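Local atomic coordinates of sulfite dehydrogenase (Paracoccus pantotrophus, PDB entry 2XTS), a protein that probably oxidises sulfane sulfur bound to a carrier protein at a molybdenum–molybdopterin cofactor, working together with a heme c cytochrome subunit in the Sox system. Residues T56-L61 / V267-S272; K167-E172 / R228-Y233; S182-K187 / P216-N221. All coordinates share one frame; numbering follows the deposited sequence.

How the contacts relate
Contacts 2 and 3 are neighbours, their centres about 12 Å apart; contact 1 stands across the chain's centre, its own centre about 37 Å from that of contact 2 and about 27 Å from that of contact 3. Neighbouring strands 168-173 and 181-184 of one sheet join contacts 2 and 3: Phe183 N probably bonds to Leu169 O at 2.7 Å. Contact 3 runs into the molybdenum site through Gly220 and Asn221. The side chain of Glu172, in contact 2, is about 7 Å from the bound molybdopterin, MTE. In contact 1 the Ile58 side chain is about 11 Å from MTE. Along the chain, contact 3 nests inside contact 2, and both inside contact 1.

Contact 1 of 3, residues T56-L61 / V267-S272; sequences TPIHAL and VITSPS. With GOL (glycerol), chain I.
His59 and Thr269 are bridged by one hydroxyl, O3 of a glycerol probably left from crystallisation: it donates to His59 O at 2.8 Å and lies 2.9 Å from Thr269 OG1, also hydrogen-bonded to Arg326. The 267-272 side carries a classic beta bulge: Thr269 and Ser270, at the end of strand 265-270, both face Ser287 of neighbouring strand 282-291 in the dimerisation domain's sheet. Ser270 OG meets glycerol O2 at 2.7 Å, and Arg111 of the second subunit binds this glycerol. No direct hydrogen bond links the two segments. Instead, Thr269 CB presses against Ile58 O at 3.3 Å, and the CD1 tip of Ile58 reaches Val267 CG1 at 4.1 Å, the side chains meeting at a slant. With CG set between the backbone N and the carbonyl carbon (chi1 65°), the His59 ring turns from the strand, and its NE2 bonds to Gly194 O of the cytochrome chain. Segment 267-272 folds back past a cis peptide before Pro271, where Ser272 OG donates to Thr269 O at 2.7 Å from 48° out of the carbonyl plane; His59 CB packs 4.0 Å from that OG.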
loop_
_atom_site.group_PDB
_atom_site.type_symbol
_atom_site.label_atom_id
_atom_site.label_comp_id
_atom_site.label_asym_id
_atom_site.label_seq_id
_atom_site.Cartn_x
_atom_site.Cartn_y
_atom_site.Cartn_z
ATOM N N THR A 56 1.095 -14.849 2.265
ATOM C CA THR A 56 1.263 -13.726 1.346
ATOM C C THR A 56 1.997 -14.184 0.080
ATOM O O THR A 56 2.956 -14.931 0.183
ATOM C CB THR A 56 2.152 -12.638 2.005
ATOM O OG1 THR A 56 1.605 -12.275 3.274
ATOM C CG2 THR A 56 2.317 -11.413 1.129
ATOM N N PRO A 57 1.564 -13.723 -1.107
ATOM C CA PRO A 57 2.212 -14.118 -2.372
ATOM C C PRO A 57 3.523 -13.380 -2.607
ATOM O O PRO A 57 3.677 -12.720 -3.624
ATOM C CB PRO A 57 1.160 -13.760 -3.424
ATOM C CG PRO A 57 0.454 -12.610 -2.847
ATOM C CD PRO A 57 0.345 -12.927 -1.366
ATOM N N ILE A 58 4.486 -13.574 -1.706
ATOM C CA ILE A 58 5.757 -12.876 -1.811
ATOM C C ILE A 58 6.593 -13.261 -3.029
ATOM O O ILE A 58 7.508 -12.567 -3.355
ATOM C CB ILE A 58 6.593 -13.000 -0.518
ATOM C CG1 ILE A 58 6.938 -14.458 -0.190
ATOM C CG2 ILE A 58 5.896 -12.288 0.656
ATOM C CD1 ILE A 58 8.065 -14.605 0.798
ATOM N N HIS A 59 6.310 -14.379 -3.688
ATOM C CA HIS A 59 6.985 -14.698 -4.938
ATOM C C HIS A 59 6.724 -13.670 -6.022
ATOM O O HIS A 59 7.554 -13.468 -6.883
ATOM C CB HIS A 59 6.550 -16.076 -5.408
ATOM C CG HIS A 59 5.106 -16.160 -5.771
ATOM N ND1 HIS A 59 4.108 -15.980 -4.843
ATOM C CD2 HIS A 59 4.495 -16.501 -6.934
ATOM C CE1 HIS A 59 2.938 -16.141 -5.426
ATOM N NE2 HIS A 59 3.140 -16.466 -6.697
ATOM N N ALA A 60 5.536 -13.072 -6.008
ATOM C CA ALA A 60 5.069 -12.228 -7.117
ATOM C C ALA A 60 5.184 -10.748 -6.838
ATOM O O ALA A 60 5.073 -9.950 -7.751
ATOM C CB ALA A 60 3.627 -12.570 -7.470
ATOM N N LEU A 61 5.403 -10.383 -5.590
ATOM C CA LEU A 61 5.489 -8.993 -5.192
ATOM C C LEU A 61 6.878 -8.427 -5.455
ATOM O O LEU A 61 7.834 -9.152 -5.601
ATOM C CB LEU A 61 5.098 -8.827 -3.728
ATOM C CG LEU A 61 3.704 -9.299 -3.343
ATOM C CD1 LEU A 61 3.516 -9.233 -1.840
ATOM C CD2 LEU A 61 2.559 -8.585 -4.068
ATOM N N VAL A 267 15.073 -14.045 1.950
ATOM C CA VAL A 267 14.681 -15.031 0.961
ATOM C C VAL A 267 14.717 -14.411 -0.426
ATOM O O VAL A 267 14.298 -13.267 -0.603
ATOM C CB VAL A 267 13.280 -15.672 1.244
ATOM C CG1 VAL A 267 12.148 -14.632 1.240
ATOM C CG2 VAL A 267 13.004 -16.821 0.271
ATOM N N ILE A 268 15.229 -15.163 -1.396
ATOM C CA ILE A 268 15.130 -14.831 -2.809
ATOM C C ILE A 268 13.711 -15.166 -3.284
ATOM O O ILE A 268 13.278 -16.311 -3.247
ATOM C CB ILE A 268 16.198 -15.590 -3.622
ATOM C CG1 ILE A 268 17.585 -15.027 -3.268
ATOM C CG2 ILE A 268 15.935 -15.441 -5.115
ATOM C CD1 ILE A 268 18.771 -15.915 -3.716
ATOM N N THR A 269 12.984 -14.145 -3.729
ATOM C CA THR A 269 11.610 -14.327 -4.192
ATOM C C THR A 269 11.533 -14.671 -5.668
ATOM O O THR A 269 10.559 -15.265 -6.095
ATOM C CB THR A 269 10.762 -13.091 -3.856
ATOM O OG1 THR A 269 11.348 -11.924 -4.440
ATOM C CG2 THR A 269 10.720 -12.883 -2.347
ATOM N N SER A 270 12.559 -14.309 -6.433
ATOM C CA SER A 270 12.659 -14.782 -7.792
ATOM C C SER A 270 14.098 -14.783 -8.260
ATOM O O SER A 270 14.845 -13.899 -7.964
ATOM C CB SER A 270 11.823 -13.944 -8.740
ATOM O OG SER A 270 12.447 -12.708 -8.983
ATOM N N PRO A 271 14.492 -15.862 -8.958
ATOM C CA PRO A 271 13.764 -17.109 -9.213
ATOM C C PRO A 271 13.386 -17.812 -7.914
ATOM O O PRO A 271 14.063 -17.665 -6.900
ATOM C CB PRO A 271 14.777 -17.973 -9.995
ATOM C CG PRO A 271 15.805 -17.069 -10.459
ATOM C CD PRO A 271 15.864 -15.926 -9.483
ATOM N N SER A 272 12.303 -18.571 -7.970
ATOM C CA SER A 272 11.854 -19.387 -6.850
ATOM C C SER A 272 10.924 -20.451 -7.444
ATOM O O SER A 272 10.603 -20.384 -8.630
ATOM C CB SER A 272 11.171 -18.532 -5.765
ATOM O OG SER A 272 9.982 -17.933 -6.268
HETATM C C1 GOL I . 8.596 -11.551 -9.692
HETATM O O1 GOL I . 8.716 -11.471 -11.115
HETATM C C2 GOL I . 9.504 -10.535 -8.978
HETATM O O2 GOL I . 10.811 -10.618 -9.408
HETATM C C3 GOL I . 9.423 -10.673 -7.451
HETATM O O3 GOL I . 9.837 -11.906 -6.917
#

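Contact 2 of 3, residues K167-E172 / R228-Y233; sequences KWLYAE and RRLGIY
Strands 168-172 and 228-233 run antiparallel at 158°, their axes 4.5 Å apart, with Trp168, Tyr170 and Glu172 forming the hydrogen-bonded pairs with Tyr233, Gly231 and Arg229. The straightest link is Tyr170 N to Gly231 O at 2.7 Å. On the face of Leu169 and Ala171, Leu169 CD1 packs against Ile232 CD1 at 3.8 Å, and Leu230 CD2 reaches the Ala171 methyl; leucines of helix 153-160 touch this layer. The other face mixes aromatic rings with a buried charge network. Glu172 OE1 accepts from three N-H groups: Arg228 NE at 3.0 Å, Arg228 NH2, and Arg229 NE at 3.0 Å. OE1 lies at the edge of the Arg228 guanidinium, in its plane, while NE meets OE1 from well above the carboxylate plane; the two planes stand at 90°. This grip is likely to favour the ionised carboxylate, whose OE2 also pairs with Arg95 of the cytochrome chain. Arg229 bends at chi3 (76°), which carries its NH1 and NH2 end-on to Tyr233 OH, NH1 at 3.0 Å. Asn92 shares NH1, and Asp18 of the cytochrome chain shares the hydroxyl. The same fold-back brings NH1 over Gly231, where a CB would sit only 2.5 Å away. Tyr233 turns its ring edge to Tyr170, CE2 3.5 Å from Tyr170 CB. Classic beta bulges occur at both ends, Lys167 and Trp168 facing Tyr233, Arg228 and Arg229 facing Glu172, within the mixed sheet of the molybdopterin-binding domain where it meets the cytochrome subunit.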
loop_
_atom_site.group_PDB
_atom_site.type_symbol
_atom_site.label_atom_id
_atom_site.label_comp_id
_atom_site.label_asym_id
_atom_site.label_seq_id
_atom_site.Cartn_x
_atom_site.Cartn_y
_atom_site.Cartn_z
ATOM N N LYS A 167 5.192 -3.753 36.062
ATOM C CA LYS A 167 6.359 -4.138 35.275
ATOM C C LYS A 167 6.018 -4.833 33.940
ATOM O O LYS A 167 6.889 -4.924 33.054
ATOM C CB LYS A 167 7.223 -5.088 36.124
ATOM C CG LYS A 167 7.781 -4.514 37.460
ATOM C CD LYS A 167 8.554 -3.239 37.252
ATOM C CE LYS A 167 9.298 -2.788 38.527
ATOM N NZ LYS A 167 10.391 -3.719 38.925
ATOM N N TRP A 168 4.781 -5.320 33.819
ATOM C CA TRP A 168 4.329 -6.071 32.649
ATOM C C TRP A 168 2.998 -5.537 32.190
ATOM O O TRP A 168 2.161 -5.147 33.001
ATOM C CB TRP A 168 4.196 -7.566 32.983
ATOM C CG TRP A 168 5.457 -8.287 33.235
ATOM C CD1 TRP A 168 6.140 -8.344 34.404
ATOM C CD2 TRP A 168 6.195 -9.059 32.287
ATOM N NE1 TRP A 168 7.261 -9.121 34.241
ATOM C CE2 TRP A 168 7.307 -9.583 32.955
ATOM C CE3 TRP A 168 6.002 -9.389 30.943
ATOM C CZ2 TRP A 168 8.239 -10.415 32.327
ATOM C CZ3 TRP A 168 6.932 -10.234 30.307
ATOM C CH2 TRP A 168 8.038 -10.720 31.001
ATOM N N LEU A 169 2.804 -5.568 30.874
ATOM C CA LEU A 169 1.528 -5.256 30.256
ATOM C C LEU A 169 1.029 -6.505 29.571
ATOM O O LEU A 169 1.771 -7.179 28.837
ATOM C CB LEU A 169 1.672 -4.114 29.249
ATOM C CG LEU A 169 0.431 -3.693 28.449
ATOM C CD1 LEU A 169 0.535 -2.236 28.053
ATOM C CD2 LEU A 169 0.269 -4.556 27.197
ATOM N N TYR A 170 -0.231 -6.825 29.833
ATOM C CA TYR A 170 -0.912 -7.932 29.187
ATOM C C TYR A 170 -1.929 -7.363 28.220
ATOM O O TYR A 170 -2.785 -6.574 28.624
ATOM C CB TYR A 170 -1.607 -8.758 30.245
ATOM C CG TYR A 170 -2.415 -9.928 29.732
ATOM C CD1 TYR A 170 -1.799 -11.112 29.299
ATOM C CD2 TYR A 170 -3.806 -9.889 29.760
ATOM C CE1 TYR A 170 -2.571 -12.198 28.878
ATOM C CE2 TYR A 170 -4.572 -10.939 29.323
ATOM C CZ TYR A 170 -3.959 -12.101 28.912
ATOM O OH TYR A 170 -4.724 -13.168 28.480
ATOM N N ALA A 171 -1.852 -7.768 26.951
ATOM C CA ALA A 171 -2.789 -7.268 25.938
ATOM C C ALA A 171 -3.655 -8.410 25.476
ATOM O O ALA A 171 -3.142 -9.489 25.176
ATOM C CB ALA A 171 -2.073 -6.663 24.730
ATOM N N GLU A 172 -4.964 -8.179 25.407
ATOM C CA GLU A 172 -5.860 -9.202 24.863
ATOM C C GLU A 172 -6.837 -8.615 23.882
ATOM O O GLU A 172 -7.174 -7.421 23.905
ATOM C CB GLU A 172 -6.616 -10.009 25.928
ATOM C CG GLU A 172 -7.500 -9.173 26.765
ATOM C CD GLU A 172 -8.712 -9.867 27.461
ATOM O OE1 GLU A 172 -9.378 -9.133 28.205
ATOM O OE2 GLU A 172 -9.032 -11.072 27.293
ATOM N N ARG A 228 -8.663 -5.200 22.955
ATOM C CA ARG A 228 -9.706 -4.714 23.863
ATOM C C ARG A 228 -9.248 -4.312 25.248
ATOM O O ARG A 228 -9.929 -3.534 25.928
ATOM C CB ARG A 228 -10.831 -5.752 24.007
ATOM C CG ARG A 228 -10.589 -6.821 25.036
ATOM C CD ARG A 228 -11.815 -7.642 25.251
ATOM N NE ARG A 228 -11.659 -8.542 26.393
ATOM C CZ ARG A 228 -12.588 -9.395 26.808
ATOM N NH1 ARG A 228 -13.732 -9.539 26.137
ATOM N NH2 ARG A 228 -12.365 -10.116 27.896
ATOM N N ARG A 229 -8.102 -4.823 25.688
ATOM C CA ARG A 229 -7.676 -4.559 27.065
ATOM C C ARG A 229 -6.169 -4.621 27.198
ATOM O O ARG A 229 -5.518 -5.480 26.616
ATOM C CB ARG A 229 -8.338 -5.537 28.049
ATOM C CG ARG A 229 -8.091 -5.250 29.522
ATOM C CD ARG A 229 -8.919 -6.150 30.413
ATOM N NE ARG A 229 -8.369 -7.499 30.480
ATOM C CZ ARG A 229 -7.340 -7.854 31.252
ATOM N NH1 ARG A 229 -6.717 -6.970 32.018
ATOM N NH2 ARG A 229 -6.919 -9.109 31.266
ATOM N N LEU A 230 -5.640 -3.645 27.932
ATOM C CA LEU A 230 -4.247 -3.549 28.361
ATOM C C LEU A 230 -4.249 -3.608 29.888
ATOM O O LEU A 230 -4.687 -2.667 30.557
ATOM C CB LEU A 230 -3.592 -2.259 27.867
ATOM C CG LEU A 230 -3.762 -1.911 26.393
ATOM C CD1 LEU A 230 -3.120 -0.545 26.116
ATOM C CD2 LEU A 230 -3.163 -2.998 25.493
ATOM N N GLY A 231 -3.798 -4.722 30.429
ATOM C CA GLY A 231 -3.749 -4.926 31.875
ATOM C C GLY A 231 -2.338 -4.766 32.358
ATOM O O GLY A 231 -1.412 -5.304 31.761
ATOM N N ILE A 232 -2.145 -4.034 33.448
ATOM C CA ILE A 232 -0.805 -3.808 33.982
ATOM C C ILE A 232 -0.641 -4.660 35.231
ATOM O O ILE A 232 -1.404 -4.517 36.170
ATOM C CB ILE A 232 -0.583 -2.334 34.318
ATOM C CG1 ILE A 232 -0.902 -1.439 33.101
ATOM C CG2 ILE A 232 0.850 -2.135 34.806
ATOM C CD1 ILE A 232 -0.163 -1.806 31.805
ATOM N N TYR A 233 0.342 -5.545 35.222
ATOM C CA TYR A 233 0.571 -6.521 36.286
ATOM C C TYR A 233 2.021 -6.426 36.769
ATOM O O TYR A 233 2.886 -5.800 36.126
ATOM C CB TYR A 233 0.226 -7.946 35.772
ATOM C CG TYR A 233 -1.189 -8.109 35.298
ATOM C CD1 TYR A 233 -2.225 -8.264 36.183
ATOM C CD2 TYR A 233 -1.485 -8.150 33.975
ATOM C CE1 TYR A 233 -3.533 -8.395 35.749
ATOM C CE2 TYR A 233 -2.783 -8.287 33.535
ATOM C CZ TYR A 233 -3.803 -8.423 34.413
ATOM O OH TYR A 233 -5.085 -8.551 33.921
#

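Contact 3 of 3, residues S182-K187 / P216-N221; sequences SFPMEK and PGWEGN. With CO (cobalt (II) ion), chain G; MTE (phosphonic acidmono-(2-amino-5,6-dimercapto-4-oxo-3,7,8a,9,10,10a-hexahydro-4H-8-oxa-1,3,9,10-tetraaza-anthracen-7-ylmethyl)ester), chain E; 2MO (molybdenum (IV)oxide), chain F.
Lys187 lies along one face of the Trp218 indole, the two side chains sliding past each other in opposite directions. Its CG makes a CH-pi contact 3.6 Å from the centroid of the six-membered ring. A bend at chi2 (63°) lays the rest of the chain over the ring, placing NZ 4.3 Å from the five-membered centroid, 18° off its normal, a cation-pi arrangement. NZ also donates to Pro216 O at 2.9 Å on a lone pair in the carbonyl plane, and Asp191 supplies a salt bridge. Pro184 meets the indole edge, CD to Trp218 CH2 at 3.8 Å, while Phe183 CD2 approaches CZ3 obliquely. A serine in place of Trp218 would probably strip the Lys187 methylenes of their flat partner and open a gap beside Pro184. Next in sequence, Glu219 OE1 binds cobalt at 2.1 Å, together with Thr259 and His369, and Asn221 ND2 lies 3.3 Å from S1' of the molybdopterin that holds the molybdenum. Pro184 stands at the N-cap position, just before helix 185-191; the contact thus joins that helix start and strand 181-184, outermost of its sheet within this chain, beside strand 168-173, to the loop between strands 212-214 and 227-233.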
loop_
_atom_site.group_PDB
_atom_site.type_symbol
_atom_site.label_atom_id
_atom_site.label_comp_id
_atom_site.label_asym_id
_atom_site.label_seq_id
_atom_site.Cartn_x
_atom_site.Cartn_y
_atom_site.Cartn_z
ATOM N N SER A 182 1.937 -11.230 27.238
ATOM C CA SER A 182 2.626 -10.386 28.203
ATOM C C SER A 182 3.839 -9.687 27.601
ATOM O O SER A 182 4.645 -10.298 26.892
ATOM C CB SER A 182 3.104 -11.240 29.353
ATOM O OG SER A 182 2.037 -11.938 29.957
ATOM N N PHE A 183 3.992 -8.395 27.912
ATOM C CA PHE A 183 5.094 -7.575 27.408
ATOM C C PHE A 183 5.834 -6.937 28.582
ATOM O O PHE A 183 5.197 -6.400 29.481
ATOM C CB PHE A 183 4.537 -6.393 26.606
ATOM C CG PHE A 183 3.811 -6.737 25.355
ATOM C CD1 PHE A 183 2.550 -7.263 25.393
ATOM C CD2 PHE A 183 4.368 -6.459 24.123
ATOM C CE1 PHE A 183 1.879 -7.548 24.207
ATOM C CE2 PHE A 183 3.682 -6.707 22.945
ATOM C CZ PHE A 183 2.452 -7.279 22.990
ATOM N N PRO A 184 7.169 -6.902 28.539
ATOM C CA PRO A 184 7.865 -6.084 29.527
ATOM C C PRO A 184 7.614 -4.602 29.282
ATOM O O PRO A 184 7.568 -4.159 28.139
ATOM C CB PRO A 184 9.334 -6.426 29.288
ATOM C CG PRO A 184 9.402 -6.813 27.888
ATOM C CD PRO A 184 8.102 -7.434 27.528
ATOM N N MET A 185 7.510 -3.827 30.354
ATOM C CA MET A 185 7.171 -2.412 30.223
ATOM C C MET A 185 8.212 -1.646 29.400
ATOM O O MET A 185 7.864 -0.723 28.691
ATOM C CB MET A 185 7.009 -1.767 31.612
ATOM C CG MET A 185 6.246 -0.440 31.653
ATOM S SD MET A 185 4.587 -0.467 30.897
ATOM C CE MET A 185 3.831 -1.862 31.686
ATOM N N GLU A 186 9.468 -2.059 29.415
ATOM C CA GLU A 186 10.477 -1.370 28.613
ATOM C C GLU A 186 10.160 -1.375 27.114
ATOM O O GLU A 186 10.346 -0.390 26.422
ATOM C CB GLU A 186 11.866 -1.969 28.836
ATOM C CG GLU A 186 12.977 -1.186 28.155
ATOM C CD GLU A 186 14.366 -1.777 28.356
ATOM O OE1 GLU A 186 14.513 -2.857 28.976
ATOM O OE2 GLU A 186 15.326 -1.143 27.888
ATOM N N LYS A 187 9.649 -2.487 26.618
ATOM C CA LYS A 187 9.274 -2.549 25.212
ATOM C C LYS A 187 8.038 -1.710 24.932
ATOM O O LYS A 187 7.979 -0.972 23.950
ATOM C CB LYS A 187 9.047 -4.000 24.776
ATOM C CG LYS A 187 8.546 -4.160 23.321
ATOM C CD LYS A 187 9.550 -3.657 22.301
ATOM C CE LYS A 187 9.145 -3.987 20.869
ATOM N NZ LYS A 187 10.021 -3.355 19.849
ATOM N N PRO A 216 7.213 -3.571 16.864
ATOM C CA PRO A 216 8.275 -3.658 15.874
ATOM C C PRO A 216 9.370 -4.671 16.223
ATOM O O PRO A 216 9.922 -4.682 17.322
ATOM C CB PRO A 216 8.802 -2.245 15.811
ATOM C CG PRO A 216 7.592 -1.432 16.088
ATOM C CD PRO A 216 6.910 -2.167 17.178
ATOM N N GLY A 217 9.621 -5.555 15.274
ATOM C CA GLY A 217 10.675 -6.534 15.393
ATOM C C GLY A 217 10.318 -7.801 16.143
ATOM O O GLY A 217 11.133 -8.720 16.192
ATOM N N TRP A 218 9.142 -7.841 16.759
ATOM C CA TRP A 218 8.742 -8.942 17.627
ATOM C C TRP A 218 7.741 -9.860 16.914
ATOM O O TRP A 218 7.038 -9.450 15.973
ATOM C CB TRP A 218 8.177 -8.408 18.942
ATOM C CG TRP A 218 9.212 -7.901 19.899
ATOM C CD1 TRP A 218 10.483 -7.515 19.587
ATOM C CD2 TRP A 218 9.094 -7.778 21.325
ATOM N NE1 TRP A 218 11.154 -7.158 20.730
ATOM C CE2 TRP A 218 10.324 -7.306 21.805
ATOM C CE3 TRP A 218 8.075 -8.042 22.237
ATOM C CZ2 TRP A 218 10.560 -7.118 23.163
ATOM C CZ3 TRP A 218 8.309 -7.864 23.576
ATOM C CH2 TRP A 218 9.533 -7.396 24.031
ATOM N N GLU A 219 7.723 -11.122 17.327
ATOM C CA GLU A 219 6.954 -12.158 16.685
ATOM C C GLU A 219 5.507 -11.769 16.526
ATOM O O GLU A 219 4.892 -11.157 17.399
ATOM C CB GLU A 219 7.131 -13.484 17.459
ATOM C CG GLU A 219 6.463 -13.522 18.831
ATOM C CD GLU A 219 6.878 -14.702 19.707
ATOM O OE1 GLU A 219 7.699 -15.532 19.256
ATOM O OE2 GLU A 219 6.387 -14.777 20.864
ATOM N N GLY A 220 4.949 -12.177 15.391
ATOM C CA GLY A 220 3.611 -11.731 15.003
ATOM C C GLY A 220 2.540 -12.020 16.036
ATOM O O GLY A 220 1.561 -11.292 16.139
ATOM N N ASN A 221 2.662 -13.124 16.773
ATOM C CA ASN A 221 1.648 -13.418 17.775
ATOM C C ASN A 221 1.413 -12.271 18.748
ATOM O O ASN A 221 0.303 -12.126 19.274
ATOM C CB ASN A 221 1.977 -14.714 18.529
ATOM C CG ASN A 221 0.872 -15.112 19.487
ATOM O OD1 ASN A 221 1.012 -14.946 20.707
ATOM N ND2 ASN A 221 -0.272 -15.524 18.952
HETATM CO CO CO G . 9.188 -16.651 20.170
HETATM N N1 MTE E . -4.753 -11.231 17.691
HETATM C C2 MTE E . -5.884 -11.807 18.086
HETATM N N2 MTE E . -6.756 -11.085 18.823
HETATM N N3 MTE E . -6.195 -13.074 17.754
HETATM C C4 MTE E . -5.369 -13.861 17.007
HETATM O O4 MTE E . -5.737 -15.022 16.732
HETATM N N5 MTE E . -3.133 -14.015 15.878
HETATM C C6 MTE E . -1.801 -13.490 16.072
HETATM C C7 MTE E . -1.672 -11.988 15.876
HETATM N N8 MTE E . -2.685 -11.300 16.633
HETATM C C9 MTE E . -4.103 -13.310 16.567
HETATM C C10 MTE E . -3.825 -11.925 16.966
HETATM C "C1'" MTE E . -0.757 -14.185 15.217
HETATM S "S1'" MTE E . -0.236 -15.795 15.665
HETATM C "C2'" MTE E . -0.162 -13.564 14.171
HETATM S "S2'" MTE E . 1.149 -14.271 13.312
HETATM C "C3'" MTE E . -0.634 -12.184 13.766
HETATM O "O3'" MTE E . -1.782 -11.712 14.490
HETATM C "C4'" MTE E . -1.034 -12.182 12.303
HETATM O "O4'" MTE E . -1.399 -10.853 11.906
HETATM P P MTE E . -2.243 -10.737 10.547
HETATM O O1P MTE E . -1.236 -11.346 9.526
HETATM O O2P MTE E . -3.473 -11.581 10.619
HETATM O O3P MTE E . -2.433 -9.274 10.333
HETATM MO MO 2MO F . 1.794 -16.215 14.519
HETATM O OT1 2MO F . 3.169 -15.752 15.575
HETATM O OT2 2MO F . 1.207 -18.063 14.795
HETATM O O HOH W 1 8.073 -16.493 22.006
HETATM O O HOH W 2 8.445 -18.613 19.849
#